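Local coordinates for protein halocarboxylic acid dehalogenase DehI (PDB 3BJX) that removes the halogen from alpha-halocarboxylic acids as a group I haloacid dehalogenase, probably by hydrolysing the carbon-halogen bond, at residues Asp220-Pro225 with Ile291-Glu296; Arg90-Ile95 with Glu302-Ser307; Glu238-Ala243 with Phe283-Thr288; Tyr123-Gly128 with Leu173-Ala178. All blocks are in the same frame, centred on the assembly; numbering follows the deposited sequence.

Interaction 1: Asp220-Pro225 with Ile291-Glu296; sequences DEVLAP and IIHITE
Val222 and Leu223, near the end of helix 212-223, close on Ile294 and His293 of helix 267-299. Val222 points at the partner helix. Val222 CG1 lies anti to the backbone N (chi1 -176°), and this carries the methyl forward to Ile294 CG1, at 3.8 Å. Val222 CG1 also comes within 4.1 Å of His293 CD2, meeting the imidazole obliquely. Leu223 leaves its backbone at the flank, yet its isobutyl fork still reaches Ile294. Leu223 CG is 3.9 Å from Ile294 CD1. Leu223 CD2 is also 3.9 Å from Ile294 CG1. The two side chains run at about a right angle to each other, and Val222 stands likewise to Ile294. Ile294 has CG1 beside its backbone N (chi1 -72°), which turns the ethyl arm, rather than CG2, to this contact. An alanine in place of Leu223 would probably open a gap beside Ile294 CD1, leaving Val222 as the remaining contact of the ethyl arm from this helix.

Within helix 267-299, Ile291 O takes two bonds, from Thr295 N and from Thr295 OG1 at 2.6 Å. They arrive from opposite faces of the carbonyl plane. Phe205 of helix 203-208 touches both Leu223 and Ile291. No hydrogen bond or salt bridge crosses the contact, and all four touching residues are buried. The helices are thus joined here by van der Waals contact of aliphatic groups, with the imidazole carbon His293 CD2 taking part.

Interaction 2: Arg90-Ile95 with Glu302-Ser307; sequences RSLLNI and EAASKS
The loop 90-95 and the short helix 301-305 come nearest at Leu92 and Ser305, whose CA atoms lie 7.0 Å apart, and no hydrogen bond joins the two backbones. Helical backbone angles stop after Ser305, and Lys306 is the first residue to leave them. One side chain, Leu92, carries the contact from the loop. Its two methyls part to meet two consecutive residues of the helix. Leu92 CD1 approaches Ser305 CB at 3.7 Å. Leu92 CG is close behind, 3.9 Å from Ser305 CB. Leu92 CD2 rests near Ala304 CB, at 4.0 Å. CG sits beside the backbone N of Leu92 (chi1 -68°), and the fork extends from there toward the helix.

Ser305 offers its CB to the leucine. Its OG takes the crowded position between the backbone N and the carbonyl carbon (chi1 75°). From there it hydrogen-bonds to Ala301 O, one turn back. The hydroxyl is thus satisfied within its own helix, although Leu92 CD1 lies nearby. Leu92 also touches Ile292 and Glu296 of helix 267-299, so that longer helix forms a further wall for the leucine. Ala303, next to the contact, packs on Tyr123 of helix 112-143. The contact belongs to a fold built of helices without strands. In it the loop after helix 78-90 packs, through one leucine, against the last short helix of the chain.

Interaction 3: Glu238-Ala243 with Phe283-Thr288; sequences ELVTRA and FIADIT
Ala285 presents its methyl to Leu239 and Val240 where helix 267-299 meets helix 230-248. Ala285 CB lies 3.9 Å from Val240 CG2 and 4.0 Å from Leu239 CB. Leu239 then reaches past the alanine. Leu239 CD2 is 3.8 Å from Ala285 O and 4.1 Å from Thr288 CG2, and the leucine side chain runs obliquely to that of Thr288.

The small alanine is consistent with the close approach of the backbones, with Leu239 CA 6.0 Å from Ala285 CA. The short helical axes pass 9.3 Å apart, with 121° between their N-to-C directions. Thr288 OG1 bonds to Ile284 O from above the carbonyl plane, 51° out of it, and CG2 is left facing the leucine. The same oxygen also accepts from Thr288 N. A serine in place of Thr288 would probably open a gap beside Leu239 CD2, since the methyl makes the nearest side-chain contact there.

Farther out, Ser91 and Arg90 lie against Leu239, and Asn129 of helix 112-143 touches Thr288. The contact is buried and carries no hydrogen bond across it. Aliphatic carbons do the joining, one of them also resting on a backbone carbonyl oxygen, and the threonine hydroxyl is satisfied within its own helix.

Interaction 4: Tyr123-Gly128 with Leu173-Ala178; sequences YAFNYG and LPLVDA
Leu173 lays its forked end against Ala124 and Phe125 of helix 112-143. Leu173 CD1 comes 3.7 Å from Ala124 CB. Both methyls also reach the phenylalanine ring, with Leu173 CD1 and Leu173 CD2 each about 4.1 Å from Phe125 CE2. CD2 meets that ring obliquely, and the two side chains run at a slant to one another. Neither torsion of Leu173 is near a staggered value (chi1 -136°, chi2 143°), so this leucine is modelled in an unusual conformation.

Phe125 starts off to the flank, but its ring extends toward the loop. CG lies beside the backbone N (chi1 -80°), which leads the ring out to where Leu175 can also meet it. Leu175 CD2 is 4.3 Å from Phe125 CZ, at the ring edge and near the ring plane. The loop thus places two leucines on one aromatic group from separate positions. All of these contacts are apolar.

A sulfate ion lies about 4 Å from the Phe125 side chain. It probably comes from the crystallisation liquor, though it may mark a pocket. Ala207 of helix 203-208 touches both Leu173 and Leu175, and Ser203 and Asp204 of the same helix touch Phe125. There are no strands here. The loop between helices 155-158 and 183-195 runs alongside helix 203-208, and its leucines fill the corner between that helix and helix 112-143.

How the interactions relate
Helix 267-299 joins interaction 1 and interaction 3, which lie 16 Å apart between centres. The chain then goes on into helix 301-305 of interaction 2, whose centre is 12 Å from that of interaction 1. A salt bridge ties interaction 2 to interaction 3: Arg90 NH1 is 3.1 Å from Glu238 OE2. Interaction 4 meets interaction 1 through Asn126, whose ND2 lies 2.8 Å from Thr295 OG1, a probable hydrogen bond. Tyr127 of interaction 4 packs on Ser307 of interaction 2. Interactions 3 and 4 do not touch; their nearest atoms are about 5 Å apart. The sulfate lies by Phe125 of interaction 4, so any pocket it marks would border that contact.

Interaction 1: Asp220-Pro225 with Ile291-Glu296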
loop_
_atom_site.group_PDB
_atom_site.type_symbol
_atom_site.label_atom_id
_atom_site.label_comp_id
_atom_site.label_asym_id
_atom_site.label_seq_id
_atom_site.Cartn_x
_atom_site.Cartn_y
_atom_site.Cartn_z
ATOM N N ASP A 220 -8.783 -21.837 5.136
ATOM C CA ASP A 220 -9.168 -22.559 3.895
ATOM C C ASP A 220 -10.673 -22.664 3.675
ATOM O O ASP A 220 -11.139 -22.824 2.542
ATOM C CB ASP A 220 -8.555 -23.978 3.841
ATOM C CG ASP A 220 -7.029 -23.971 3.736
ATOM O OD1 ASP A 220 -6.428 -22.926 3.396
ATOM O OD2 ASP A 220 -6.424 -25.030 3.987
ATOM N N GLU A 221 -11.423 -22.582 4.761
ATOM C CA GLU A 221 -12.847 -22.853 4.723
ATOM C C GLU A 221 -13.690 -21.618 5.011
ATOM O O GLU A 221 -14.839 -21.508 4.525
ATOM C CB GLU A 221 -13.208 -23.974 5.712
ATOM C CG GLU A 221 -12.244 -25.162 5.719
ATOM C CD GLU A 221 -12.685 -26.260 6.682
ATOM O OE1 GLU A 221 -13.889 -26.278 7.041
ATOM O OE2 GLU A 221 -11.845 -27.102 7.088
ATOM N N VAL A 222 -13.147 -20.707 5.817
ATOM C CA VAL A 222 -13.861 -19.478 6.163
ATOM C C VAL A 222 -13.373 -18.300 5.301
ATOM O O VAL A 222 -14.171 -17.631 4.671
ATOM C CB VAL A 222 -13.820 -19.143 7.720
ATOM C CG1 VAL A 222 -14.663 -17.899 8.058
ATOM C CG2 VAL A 222 -14.292 -20.329 8.566
ATOM N N LEU A 223 -12.072 -18.056 5.257
ATOM C CA LEU A 223 -11.570 -16.858 4.584
ATOM C C LEU A 223 -11.342 -17.023 3.084
ATOM O O LEU A 223 -11.429 -16.039 2.333
ATOM C CB LEU A 223 -10.299 -16.345 5.256
ATOM C CG LEU A 223 -10.390 -15.804 6.691
ATOM C CD1 LEU A 223 -9.035 -15.231 7.124
ATOM C CD2 LEU A 223 -11.493 -14.747 6.828
ATOM N N ALA A 224 -11.058 -18.254 2.638
ATOM C CA ALA A 224 -10.752 -18.463 1.209
ATOM C C ALA A 224 -11.862 -17.997 0.242
ATOM O O ALA A 224 -11.559 -17.372 -0.773
ATOM C CB ALA A 224 -10.306 -19.911 0.923
ATOM N N PRO A 225 -13.146 -18.291 0.551
ATOM C CA PRO A 225 -14.164 -17.805 -0.376
ATOM C C PRO A 225 -14.486 -16.318 -0.289
ATOM O O PRO A 225 -15.225 -15.817 -1.141
ATOM C CB PRO A 225 -15.406 -18.634 0.009
ATOM C CG PRO A 225 -15.228 -18.931 1.435
ATOM C CD PRO A 225 -13.745 -19.097 1.641
ATOM N N ILE A 291 -11.247 -11.047 10.428
ATOM C CA ILE A 291 -11.393 -11.575 11.793
ATOM C C ILE A 291 -12.798 -11.349 12.321
ATOM O O ILE A 291 -13.353 -12.218 12.991
ATOM C CB ILE A 291 -10.287 -11.006 12.766
ATOM C CG1 ILE A 291 -8.884 -11.367 12.246
ATOM C CG2 ILE A 291 -10.490 -11.472 14.201
ATOM C CD1 ILE A 291 -8.565 -12.829 12.177
ATOM N N ILE A 292 -13.384 -10.198 12.001
ATOM C CA ILE A 292 -14.786 -9.993 12.302
ATOM C C ILE A 292 -15.635 -10.985 11.512
ATOM O O ILE A 292 -16.609 -11.506 12.042
ATOM C CB ILE A 292 -15.237 -8.512 12.070
ATOM C CG1 ILE A 292 -14.760 -7.642 13.238
ATOM C CG2 ILE A 292 -16.769 -8.397 11.919
ATOM C CD1 ILE A 292 -15.045 -6.213 13.074
ATOM N N HIS A 293 -15.256 -11.261 10.256
ATOM C CA HIS A 293 -15.925 -12.319 9.497
ATOM C C HIS A 293 -15.887 -13.676 10.157
ATOM O O HIS A 293 -16.918 -14.313 10.282
ATOM C CB HIS A 293 -15.420 -12.452 8.065
ATOM C CG HIS A 293 -16.333 -13.271 7.205
ATOM N ND1 HIS A 293 -17.647 -12.915 6.973
ATOM C CD2 HIS A 293 -16.135 -14.441 6.548
ATOM C CE1 HIS A 293 -18.210 -13.825 6.197
ATOM N NE2 HIS A 293 -17.316 -14.761 5.931
ATOM N N ILE A 294 -14.712 -14.121 10.581
ATOM C CA ILE A 294 -14.591 -15.380 11.323
ATOM C C ILE A 294 -15.454 -15.354 12.593
ATOM O O ILE A 294 -16.188 -16.287 12.870
ATOM C CB ILE A 294 -13.106 -15.651 11.679
ATOM C CG1 ILE A 294 -12.313 -16.038 10.424
ATOM C CG2 ILE A 294 -12.964 -16.714 12.764
ATOM C CD1 ILE A 294 -10.784 -15.848 10.544
ATOM N N THR A 295 -15.362 -14.270 13.357
ATOM C CA THR A 295 -16.189 -14.079 14.554
ATOM C C THR A 295 -17.675 -14.215 14.279
ATOM O O THR A 295 -18.397 -14.834 15.065
ATOM C CB THR A 295 -15.902 -12.733 15.216
ATOM O OG1 THR A 295 -14.480 -12.577 15.333
ATOM C CG2 THR A 295 -16.515 -12.660 16.606
ATOM N N GLU A 296 -18.121 -13.655 13.157
ATOM C CA GLU A 296 -19.521 -13.696 12.764
ATOM C C GLU A 296 -19.978 -15.124 12.432
ATOM O O GLU A 296 -21.110 -15.506 12.726
ATOM C CB GLU A 296 -19.755 -12.764 11.575
ATOM C CG GLU A 296 -21.219 -12.550 11.216
ATOM C CD GLU A 296 -21.420 -11.831 9.892
ATOM O OE1 GLU A 296 -20.484 -11.173 9.363
ATOM O OE2 GLU A 296 -22.542 -11.939 9.365
#

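Interaction 2: Arg90-Ile95 with Glu302-Ser307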
loop_
_atom_site.group_PDB
_atom_site.type_symbol
_atom_site.label_atom_id
_atom_site.label_comp_id
_atom_site.label_asym_id
_atom_site.label_seq_id
_atom_site.Cartn_x
_atom_site.Cartn_y
_atom_site.Cartn_z
ATOM N N ARG A 90 -19.049 -1.259 10.793
ATOM C CA ARG A 90 -18.967 -1.260 9.331
ATOM C C ARG A 90 -18.234 -2.450 8.693
ATOM O O ARG A 90 -18.480 -2.753 7.510
ATOM C CB ARG A 90 -18.288 0.009 8.846
ATOM C CG ARG A 90 -19.098 1.265 9.006
ATOM C CD ARG A 90 -18.255 2.362 8.434
ATOM N NE ARG A 90 -18.901 3.658 8.445
ATOM C CZ ARG A 90 -19.616 4.144 7.444
ATOM N NH1 ARG A 90 -19.831 3.411 6.349
ATOM N NH2 ARG A 90 -20.119 5.364 7.552
ATOM N N SER A 91 -17.352 -3.110 9.457
ATOM C CA SER A 91 -16.566 -4.270 8.973
ATOM C C SER A 91 -17.381 -5.471 8.502
ATOM O O SER A 91 -16.856 -6.358 7.805
ATOM C CB SER A 91 -15.608 -4.747 10.041
ATOM O OG SER A 91 -14.809 -3.679 10.488
ATOM N N LEU A 92 -18.650 -5.533 8.880
ATOM C CA LEU A 92 -19.432 -6.709 8.524
ATOM C C LEU A 92 -19.682 -6.809 7.014
ATOM O O LEU A 92 -20.043 -5.834 6.366
ATOM C CB LEU A 92 -20.752 -6.765 9.298
ATOM C CG LEU A 92 -20.815 -7.007 10.808
ATOM C CD1 LEU A 92 -22.264 -6.787 11.194
ATOM C CD2 LEU A 92 -20.371 -8.388 11.240
ATOM N N LEU A 93 -19.465 -8.000 6.474
ATOM C CA LEU A 93 -19.789 -8.291 5.088
ATOM C C LEU A 93 -21.211 -8.820 4.959
ATOM O O LEU A 93 -21.643 -9.714 5.699
ATOM C CB LEU A 93 -18.802 -9.294 4.505
ATOM C CG LEU A 93 -17.361 -8.837 4.309
ATOM C CD1 LEU A 93 -16.453 -10.054 4.139
ATOM C CD2 LEU A 93 -17.231 -7.882 3.115
ATOM N N ASN A 94 -21.943 -8.262 4.010
ATOM C CA ASN A 94 -23.306 -8.696 3.761
ATOM C C ASN A 94 -23.262 -9.894 2.835
ATOM O O ASN A 94 -23.443 -9.749 1.620
ATOM C CB ASN A 94 -24.085 -7.565 3.112
ATOM C CG ASN A 94 -25.556 -7.662 3.365
ATOM O OD1 ASN A 94 -25.982 -8.044 4.457
ATOM N ND2 ASN A 94 -26.358 -7.306 2.356
ATOM N N ILE A 95 -22.994 -11.070 3.401
ATOM C CA ILE A 95 -22.726 -12.262 2.588
ATOM C C ILE A 95 -23.855 -13.296 2.647
ATOM O O ILE A 95 -24.511 -13.506 1.634
ATOM C CB ILE A 95 -21.306 -12.854 2.872
ATOM C CG1 ILE A 95 -20.251 -11.993 2.184
ATOM C CG2 ILE A 95 -21.171 -14.284 2.380
ATOM C CD1 ILE A 95 -18.858 -12.252 2.669
ATOM N N GLU A 302 -24.211 -9.642 15.728
ATOM C CA GLU A 302 -24.263 -8.680 16.820
ATOM C C GLU A 302 -23.071 -8.860 17.735
ATOM O O GLU A 302 -22.442 -7.883 18.147
ATOM C CB GLU A 302 -25.562 -8.787 17.608
ATOM C CG GLU A 302 -25.687 -7.658 18.595
ATOM C CD GLU A 302 -26.902 -7.759 19.480
ATOM O OE1 GLU A 302 -27.918 -7.094 19.160
ATOM O OE2 GLU A 302 -26.832 -8.489 20.495
ATOM N N ALA A 303 -22.765 -10.119 18.043
ATOM C CA ALA A 303 -21.590 -10.470 18.826
ATOM C C ALA A 303 -20.319 -10.032 18.108
ATOM O O ALA A 303 -19.361 -9.618 18.750
ATOM C CB ALA A 303 -21.556 -11.972 19.089
ATOM N N ALA A 304 -20.327 -10.124 16.778
ATOM C CA ALA A 304 -19.159 -9.788 15.958
ATOM C C ALA A 304 -18.874 -8.291 15.929
ATOM O O ALA A 304 -17.723 -7.880 16.035
ATOM C CB ALA A 304 -19.313 -10.330 14.531
ATOM N N SER A 305 -19.932 -7.492 15.833
ATOM C CA SER A 305 -19.829 -6.068 15.525
ATOM C C SER A 305 -19.924 -5.086 16.708
ATOM O O SER A 305 -19.564 -3.900 16.573
ATOM C CB SER A 305 -20.911 -5.718 14.524
ATOM O OG SER A 305 -22.152 -5.682 15.176
ATOM N N LYS A 306 -20.476 -5.555 17.825
ATOM C CA LYS A 306 -20.535 -4.762 19.042
ATOM C C LYS A 306 -19.163 -4.812 19.752
ATOM O O LYS A 306 -18.383 -5.739 19.535
ATOM C CB LYS A 306 -21.717 -5.190 19.929
ATOM C CG LYS A 306 -23.059 -4.504 19.502
ATOM C CD LYS A 306 -24.050 -4.271 20.704
ATOM C CE LYS A 306 -25.150 -3.191 20.414
ATOM N NZ LYS A 306 -26.154 -3.030 21.529
ATOM N N SER A 307 -18.859 -3.791 20.549
ATOM C CA SER A 307 -17.557 -3.685 21.213
ATOM C C SER A 307 -17.450 -4.812 22.205
ATOM O O SER A 307 -18.268 -4.890 23.140
ATOM C CB SER A 307 -17.428 -2.353 21.931
ATOM O OG SER A 307 -16.213 -2.278 22.663
#

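Interaction 3: Glu238-Ala243 with Phe283-Thr288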
loop_
_atom_site.group_PDB
_atom_site.type_symbol
_atom_site.label_atom_id
_atom_site.label_comp_id
_atom_site.label_asym_id
_atom_site.label_seq_id
_atom_site.Cartn_x
_atom_site.Cartn_y
_atom_site.Cartn_z
ATOM N N GLU A 238 -13.811 1.079 1.923
ATOM C CA GLU A 238 -14.720 1.836 2.800
ATOM C C GLU A 238 -14.159 2.122 4.202
ATOM O O GLU A 238 -14.328 3.216 4.726
ATOM C CB GLU A 238 -16.075 1.120 2.904
ATOM C CG GLU A 238 -16.915 1.536 4.103
ATOM C CD GLU A 238 -18.157 0.703 4.226
ATOM O OE1 GLU A 238 -18.498 0.059 3.218
ATOM O OE2 GLU A 238 -18.783 0.690 5.306
ATOM N N LEU A 239 -13.501 1.132 4.796
ATOM C CA LEU A 239 -12.823 1.300 6.068
ATOM C C LEU A 239 -11.652 2.242 5.976
ATOM O O LEU A 239 -11.528 3.135 6.813
ATOM C CB LEU A 239 -12.338 -0.050 6.593
ATOM C CG LEU A 239 -13.117 -0.671 7.740
ATOM C CD1 LEU A 239 -14.591 -0.621 7.467
ATOM C CD2 LEU A 239 -12.628 -2.114 7.959
ATOM N N VAL A 240 -10.791 2.041 4.972
ATOM C CA VAL A 240 -9.645 2.933 4.720
ATOM C C VAL A 240 -10.087 4.405 4.633
ATOM O O VAL A 240 -9.536 5.268 5.316
ATOM C CB VAL A 240 -8.822 2.527 3.421
ATOM C CG1 VAL A 240 -7.747 3.524 3.139
ATOM C CG2 VAL A 240 -8.218 1.154 3.542
ATOM N N THR A 241 -11.092 4.658 3.797
ATOM C CA THR A 241 -11.682 5.985 3.591
ATOM C C THR A 241 -12.319 6.541 4.868
ATOM O O THR A 241 -12.001 7.645 5.288
ATOM C CB THR A 241 -12.768 5.934 2.521
ATOM O OG1 THR A 241 -12.239 5.385 1.306
ATOM C CG2 THR A 241 -13.292 7.313 2.251
ATOM N N ARG A 242 -13.213 5.769 5.480
ATOM C CA ARG A 242 -13.888 6.191 6.704
ATOM C C ARG A 242 -12.917 6.552 7.835
ATOM O O ARG A 242 -13.044 7.617 8.435
ATOM C CB ARG A 242 -14.900 5.138 7.153
ATOM C CG ARG A 242 -15.763 5.556 8.360
ATOM C CD ARG A 242 -16.436 6.892 8.097
ATOM N NE ARG A 242 -17.202 7.342 9.246
ATOM C CZ ARG A 242 -17.370 8.616 9.571
ATOM N NH1 ARG A 242 -16.804 9.571 8.835
ATOM N NH2 ARG A 242 -18.109 8.926 10.632
ATOM N N ALA A 243 -11.952 5.668 8.105
ATOM C CA ALA A 243 -10.868 5.930 9.059
ATOM C C ALA A 243 -10.096 7.221 8.760
ATOM O O ALA A 243 -9.686 7.911 9.683
ATOM C CB ALA A 243 -9.917 4.744 9.120
ATOM N N PHE A 283 -3.735 -3.069 5.219
ATOM C CA PHE A 283 -3.482 -4.339 5.888
ATOM C C PHE A 283 -4.419 -4.501 7.068
ATOM O O PHE A 283 -5.119 -5.532 7.178
ATOM C CB PHE A 283 -2.005 -4.450 6.299
ATOM C CG PHE A 283 -1.650 -5.740 7.025
ATOM C CD1 PHE A 283 -1.021 -6.777 6.353
ATOM C CD2 PHE A 283 -1.935 -5.904 8.377
ATOM C CE1 PHE A 283 -0.686 -7.957 6.997
ATOM C CE2 PHE A 283 -1.602 -7.086 9.043
ATOM C CZ PHE A 283 -0.982 -8.112 8.344
ATOM N N ILE A 284 -4.439 -3.475 7.933
ATOM C CA ILE A 284 -5.310 -3.438 9.114
ATOM C C ILE A 284 -6.775 -3.473 8.710
ATOM O O ILE A 284 -7.547 -4.261 9.268
ATOM C CB ILE A 284 -5.120 -2.182 9.984
ATOM C CG1 ILE A 284 -3.643 -1.874 10.250
ATOM C CG2 ILE A 284 -5.946 -2.324 11.297
ATOM C CD1 ILE A 284 -3.006 -2.686 11.295
ATOM N N ALA A 285 -7.179 -2.606 7.780
ATOM C CA ALA A 285 -8.542 -2.700 7.206
ATOM C C ALA A 285 -8.866 -4.147 6.806
ATOM O O ALA A 285 -9.886 -4.689 7.243
ATOM C CB ALA A 285 -8.748 -1.751 6.036
ATOM N N ASP A 286 -8.001 -4.784 6.010
ATOM C CA ASP A 286 -8.265 -6.154 5.541
ATOM C C ASP A 286 -8.430 -7.091 6.719
ATOM O O ASP A 286 -9.357 -7.920 6.725
ATOM C CB ASP A 286 -7.117 -6.708 4.689
ATOM C CG ASP A 286 -6.915 -5.958 3.383
ATOM O OD1 ASP A 286 -7.801 -5.214 2.926
ATOM O OD2 ASP A 286 -5.835 -6.133 2.800
ATOM N N ILE A 287 -7.504 -6.991 7.684
ATOM C CA ILE A 287 -7.499 -7.888 8.834
ATOM C C ILE A 287 -8.686 -7.604 9.730
ATOM O O ILE A 287 -9.309 -8.546 10.229
ATOM C CB ILE A 287 -6.158 -7.880 9.654
ATOM C CG1 ILE A 287 -4.949 -8.287 8.788
ATOM C CG2 ILE A 287 -6.257 -8.823 10.843
ATOM C CD1 ILE A 287 -5.013 -9.695 8.185
ATOM N N THR A 288 -9.007 -6.323 9.929
ATOM C CA THR A 288 -10.210 -5.949 10.664
ATOM C C THR A 288 -11.437 -6.706 10.109
ATOM O O THR A 288 -12.230 -7.278 10.873
ATOM C CB THR A 288 -10.477 -4.390 10.702
ATOM O OG1 THR A 288 -9.456 -3.718 11.453
ATOM C CG2 THR A 288 -11.811 -4.104 11.401
#

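Interaction 4: Tyr123-Gly128 with Leu173-Ala178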
loop_
_atom_site.group_PDB
_atom_site.type_symbol
_atom_site.label_atom_id
_atom_site.label_comp_id
_atom_site.label_asym_id
_atom_site.label_seq_id
_atom_site.Cartn_x
_atom_site.Cartn_y
_atom_site.Cartn_z
ATOM N N TYR A 123 -11.945 -11.867 20.005
ATOM C CA TYR A 123 -12.528 -10.640 20.608
ATOM C C TYR A 123 -11.517 -9.552 20.943
ATOM O O TYR A 123 -11.810 -8.354 20.778
ATOM C CB TYR A 123 -13.335 -10.984 21.864
ATOM C CG TYR A 123 -14.725 -11.538 21.583
ATOM C CD1 TYR A 123 -15.006 -12.210 20.373
ATOM C CD2 TYR A 123 -15.740 -11.414 22.511
ATOM C CE1 TYR A 123 -16.249 -12.725 20.101
ATOM C CE2 TYR A 123 -16.996 -11.931 22.244
ATOM C CZ TYR A 123 -17.234 -12.587 21.028
ATOM O OH TYR A 123 -18.458 -13.104 20.732
ATOM N N ALA A 124 -10.347 -9.949 21.443
ATOM C CA ALA A 124 -9.294 -8.989 21.750
ATOM C C ALA A 124 -8.866 -8.258 20.491
ATOM O O ALA A 124 -8.504 -7.077 20.546
ATOM C CB ALA A 124 -8.078 -9.686 22.393
ATOM N N PHE A 125 -8.861 -8.975 19.373
ATOM C CA PHE A 125 -8.435 -8.430 18.102
ATOM C C PHE A 125 -9.512 -7.597 17.469
ATOM O O PHE A 125 -9.206 -6.525 16.968
ATOM C CB PHE A 125 -7.956 -9.517 17.132
ATOM C CG PHE A 125 -6.565 -9.974 17.406
ATOM C CD1 PHE A 125 -5.498 -9.201 17.032
ATOM C CD2 PHE A 125 -6.329 -11.162 18.087
ATOM C CE1 PHE A 125 -4.210 -9.607 17.312
ATOM C CE2 PHE A 125 -5.045 -11.559 18.371
ATOM C CZ PHE A 125 -3.987 -10.784 17.998
ATOM N N ASN A 126 -10.755 -8.099 17.472
ATOM C CA ASN A 126 -11.931 -7.306 17.080
ATOM C C ASN A 126 -11.979 -5.949 17.741
ATOM O O ASN A 126 -12.351 -4.976 17.101
ATOM C CB ASN A 126 -13.239 -8.065 17.349
ATOM C CG ASN A 126 -13.382 -9.265 16.465
ATOM O OD1 ASN A 126 -12.637 -9.390 15.490
ATOM N ND2 ASN A 126 -14.310 -10.172 16.795
ATOM N N TYR A 127 -11.594 -5.898 19.018
ATOM C CA TYR A 127 -11.541 -4.654 19.775
ATOM C C TYR A 127 -10.401 -3.715 19.368
ATOM O O TYR A 127 -10.619 -2.516 19.210
ATOM C CB TYR A 127 -11.479 -4.917 21.291
ATOM C CG TYR A 127 -11.435 -3.641 22.083
ATOM C CD1 TYR A 127 -12.587 -2.884 22.253
ATOM C CD2 TYR A 127 -10.247 -3.166 22.620
ATOM C CE1 TYR A 127 -12.572 -1.695 22.955
ATOM C CE2 TYR A 127 -10.211 -1.953 23.331
ATOM C CZ TYR A 127 -11.393 -1.223 23.494
ATOM O OH TYR A 127 -11.426 -0.018 24.187
ATOM N N GLY A 128 -9.184 -4.243 19.233
ATOM C CA GLY A 128 -8.054 -3.379 18.954
ATOM C C GLY A 128 -7.812 -3.058 17.495
ATOM O O GLY A 128 -7.181 -2.057 17.189
ATOM N N LEU A 173 -1.322 -11.262 25.032
ATOM C CA LEU A 173 -1.706 -12.423 24.224
ATOM C C LEU A 173 -0.481 -13.099 23.580
ATOM O O LEU A 173 0.332 -12.411 22.969
ATOM C CB LEU A 173 -2.655 -11.928 23.130
ATOM C CG LEU A 173 -3.920 -12.697 22.772
ATOM C CD1 LEU A 173 -5.008 -11.730 22.459
ATOM C CD2 LEU A 173 -3.640 -13.627 21.595
ATOM N N PRO A 174 -0.325 -14.438 23.732
ATOM C CA PRO A 174 0.808 -15.160 23.116
ATOM C C PRO A 174 0.716 -15.358 21.593
ATOM O O PRO A 174 -0.182 -16.030 21.091
ATOM C CB PRO A 174 0.779 -16.533 23.806
ATOM C CG PRO A 174 -0.595 -16.710 24.268
ATOM C CD PRO A 174 -1.177 -15.345 24.532
ATOM N N LEU A 175 1.694 -14.831 20.874
ATOM C CA LEU A 175 1.738 -14.980 19.439
ATOM C C LEU A 175 2.823 -15.967 19.071
ATOM O O LEU A 175 3.921 -15.917 19.637
ATOM C CB LEU A 175 2.024 -13.620 18.795
ATOM C CG LEU A 175 1.232 -12.413 19.267
ATOM C CD1 LEU A 175 1.684 -11.230 18.484
ATOM C CD2 LEU A 175 -0.277 -12.580 19.083
ATOM N N VAL A 176 2.525 -16.848 18.115
ATOM C CA VAL A 176 3.506 -17.780 17.575
ATOM C C VAL A 176 4.607 -17.019 16.836
ATOM O O VAL A 176 4.322 -16.208 15.947
ATOM C CB VAL A 176 2.845 -18.814 16.618
ATOM C CG1 VAL A 176 3.900 -19.662 15.887
ATOM C CG2 VAL A 176 1.879 -19.716 17.396
ATOM N N ASP A 177 5.863 -17.270 17.231
ATOM C CA ASP A 177 7.014 -16.792 16.476
ATOM C C ASP A 177 7.199 -17.651 15.210
ATOM O O ASP A 177 7.404 -18.853 15.300
ATOM C CB ASP A 177 8.265 -16.802 17.347
ATOM C CG ASP A 177 9.463 -16.155 16.674
ATOM O OD1 ASP A 177 9.489 -15.965 15.447
ATOM O OD2 ASP A 177 10.419 -15.852 17.387
ATOM N N ALA A 178 7.104 -17.032 14.033
ATOM C CA ALA A 178 7.235 -17.783 12.780
ATOM C C ALA A 178 8.645 -18.391 12.634
ATOM O O ALA A 178 8.803 -19.411 11.973
ATOM C CB ALA A 178 6.877 -16.904 11.580
#